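Local atomic coordinates of odorant binding protein 4 (Chrysopa pallens, PDB entry 6JPM), a protein that probably binds odorant molecules as a secreted, mostly helical carrier of the insect PBP/GOBP family. Residues I56-G60 / K61-S65. Sequence-based numbering, arbitrary orientation.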
loop_
_atom_site.group_PDB
_atom_site.type_symbol
_atom_site.label_atom_id
_atom_site.label_comp_id
_atom_site.label_asym_id
_atom_site.label_seq_id
_atom_site.Cartn_x
_atom_site.Cartn_y
_atom_site.Cartn_z
ATOM N N ILE A 56 -3.635 3.514 6.859
ATOM C CA ILE A 56 -2.207 3.819 6.911
ATOM C C ILE A 56 -1.933 5.241 6.420
ATOM O O ILE A 56 -1.009 5.903 6.902
ATOM C CB ILE A 56 -1.439 2.763 6.086
ATOM C CG1 ILE A 56 -1.608 1.375 6.726
ATOM C CG2 ILE A 56 0.037 3.123 5.954
ATOM C CD1 ILE A 56 -0.956 1.255 8.117
ATOM N N ILE A 57 -2.707 5.725 5.448
ATOM C CA ILE A 57 -2.579 7.085 4.934
ATOM C C ILE A 57 -3.822 7.876 5.324
ATOM O O ILE A 57 -4.953 7.413 5.131
ATOM C CB ILE A 57 -2.376 7.104 3.406
ATOM C CG1 ILE A 57 -0.968 6.633 3.005
ATOM C CG2 ILE A 57 -2.660 8.483 2.840
ATOM C CD1 ILE A 57 0.162 7.582 3.396
ATOM N N LYS A 58 -3.617 9.068 5.868
ATOM C CA LYS A 58 -4.729 9.918 6.258
ATOM C C LYS A 58 -4.405 11.335 5.818
ATOM O O LYS A 58 -3.374 11.884 6.219
ATOM C CB LYS A 58 -4.959 9.838 7.774
ATOM C CG LYS A 58 -6.140 10.614 8.284
ATOM C CD LYS A 58 -6.399 10.281 9.750
ATOM C CE LYS A 58 -5.138 10.449 10.600
ATOM N NZ LYS A 58 -4.636 11.857 10.648
ATOM N N ASN A 59 -5.264 11.919 4.983
ATOM C CA ASN A 59 -5.034 13.265 4.451
ATOM C C ASN A 59 -3.640 13.374 3.840
ATOM O O ASN A 59 -2.916 14.343 4.070
ATOM C CB ASN A 59 -5.221 14.337 5.524
ATOM C CG ASN A 59 -6.615 14.329 6.121
ATOM O OD1 ASN A 59 -6.790 14.007 7.289
ATOM N ND2 ASN A 59 -7.600 14.706 5.324
ATOM N N GLY A 60 -3.247 12.352 3.089
ATOM C CA GLY A 60 -1.978 12.415 2.395
ATOM C C GLY A 60 -0.759 12.236 3.268
ATOM O O GLY A 60 0.352 12.537 2.829
ATOM N N LYS A 61 -0.929 11.755 4.485
ATOM C CA LYS A 61 0.220 11.598 5.401
ATOM C C LYS A 61 0.204 10.250 6.121
ATOM O O LYS A 61 -0.816 9.814 6.530
ATOM C CB LYS A 61 0.269 12.752 6.399
ATOM C CG LYS A 61 1.431 12.733 7.376
ATOM C CD LYS A 61 1.375 13.885 8.342
ATOM C CE LYS A 61 2.656 14.133 9.085
ATOM N NZ LYS A 61 2.868 13.056 10.054
ATOM N N LEU A 62 1.369 9.652 6.240
ATOM C CA LEU A 62 1.549 8.371 6.943
ATOM C C LEU A 62 1.103 8.532 8.399
ATOM O O LEU A 62 1.534 9.444 9.044
ATOM C CB LEU A 62 3.009 7.953 6.824
ATOM C CG LEU A 62 3.366 6.646 7.508
ATOM C CD1 LEU A 62 2.522 5.507 6.978
ATOM C CD2 LEU A 62 4.838 6.338 7.331
ATOM N N ASP A 63 0.182 7.698 8.834
ATOM C CA ASP A 63 -0.311 7.733 10.224
ATOM C C ASP A 63 0.481 6.696 11.005
ATOM O O ASP A 63 0.083 5.562 11.004
ATOM C CB ASP A 63 -1.816 7.497 10.324
ATOM C CG ASP A 63 -2.326 7.545 11.748
ATOM O OD1 ASP A 63 -1.518 7.510 12.628
ATOM O OD2 ASP A 63 -3.509 7.632 11.928
ATOM N N MET A 64 1.584 7.118 11.613
ATOM C CA MET A 64 2.442 6.195 12.351
ATOM C C MET A 64 1.709 5.490 13.490
ATOM O O MET A 64 2.163 4.431 13.935
ATOM C CB MET A 64 3.669 6.936 12.895
ATOM C CG MET A 64 4.710 7.279 11.837
ATOM S SD MET A 64 5.310 5.864 10.866
ATOM C CE MET A 64 5.695 4.668 12.147
ATOM N N SER A 65 0.582 6.035 13.958
ATOM C CA SER A 65 -0.203 5.349 14.981
ATOM C C SER A 65 -0.877 4.113 14.409
ATOM O O SER A 65 -0.793 3.023 14.989
ATOM C CB SER A 65 -1.247 6.294 15.573
ATOM O OG SER A 65 -0.634 7.447 16.114
#
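Methyl CG2 of Ile56 rests 3.6 Å from CD1 of Leu62, the two side chains lying side by side on the buried side of a tight reversal of the chain. With CG2 anti to the backbone N of Ile56 (chi1 -64° for CG1), that methyl is the branch that reaches the leucine. Ile57 adds its own tip, CD1 standing 3.7 Å from N of Leu62. Branched aliphatic residues suit this side because Phe104 of helix 99-111 and Val67 of helix 64-70 close over Ile56 and Leu62, while Leu51 of helix 41-53 packs against both isoleucines. The backbone forms a beta hairpin with a two-residue loop: Lys58 and Lys61 form the antiparallel hydrogen-bonded pair, and a type I' turn through Asn59 and Gly60 joins them. Both turn residues have positive phi, which glycine adopts readily and asparagine tolerates better than most. Of the pair's two bonds, Lys58 N to Lys61 O (3.0 Å) is nearly straight, whereas Lys61 N meets Lys58 O from above its carbonyl plane, at an N-H...O angle of 144°. Beyond the non-hydrogen-bonded pair Ile57-Leu62, Asp63 N donates to Ile56 O at 2.9 Å. The other face is looser and carries the exposed lysines, whose long chains can run out into solvent. Lys58 bends at its last two torsions, bringing CE to 3.5 Å from OD2 of Asp63, yet NZ stays 4.6 Å from that oxygen, too far for a salt bridge, though the opposite charges probably attract. Asp63 is the N-cap of helix 64-70: its short carboxylate reaches a first-turn N-H that lacks an acceptor within the helix, OD1 accepting from Ser65 N at 2.9 Å. Replacing Asp63 by an alanine would probably leave Ser65 N without its capping acceptor and the Lys58 ammonium without this countercharge.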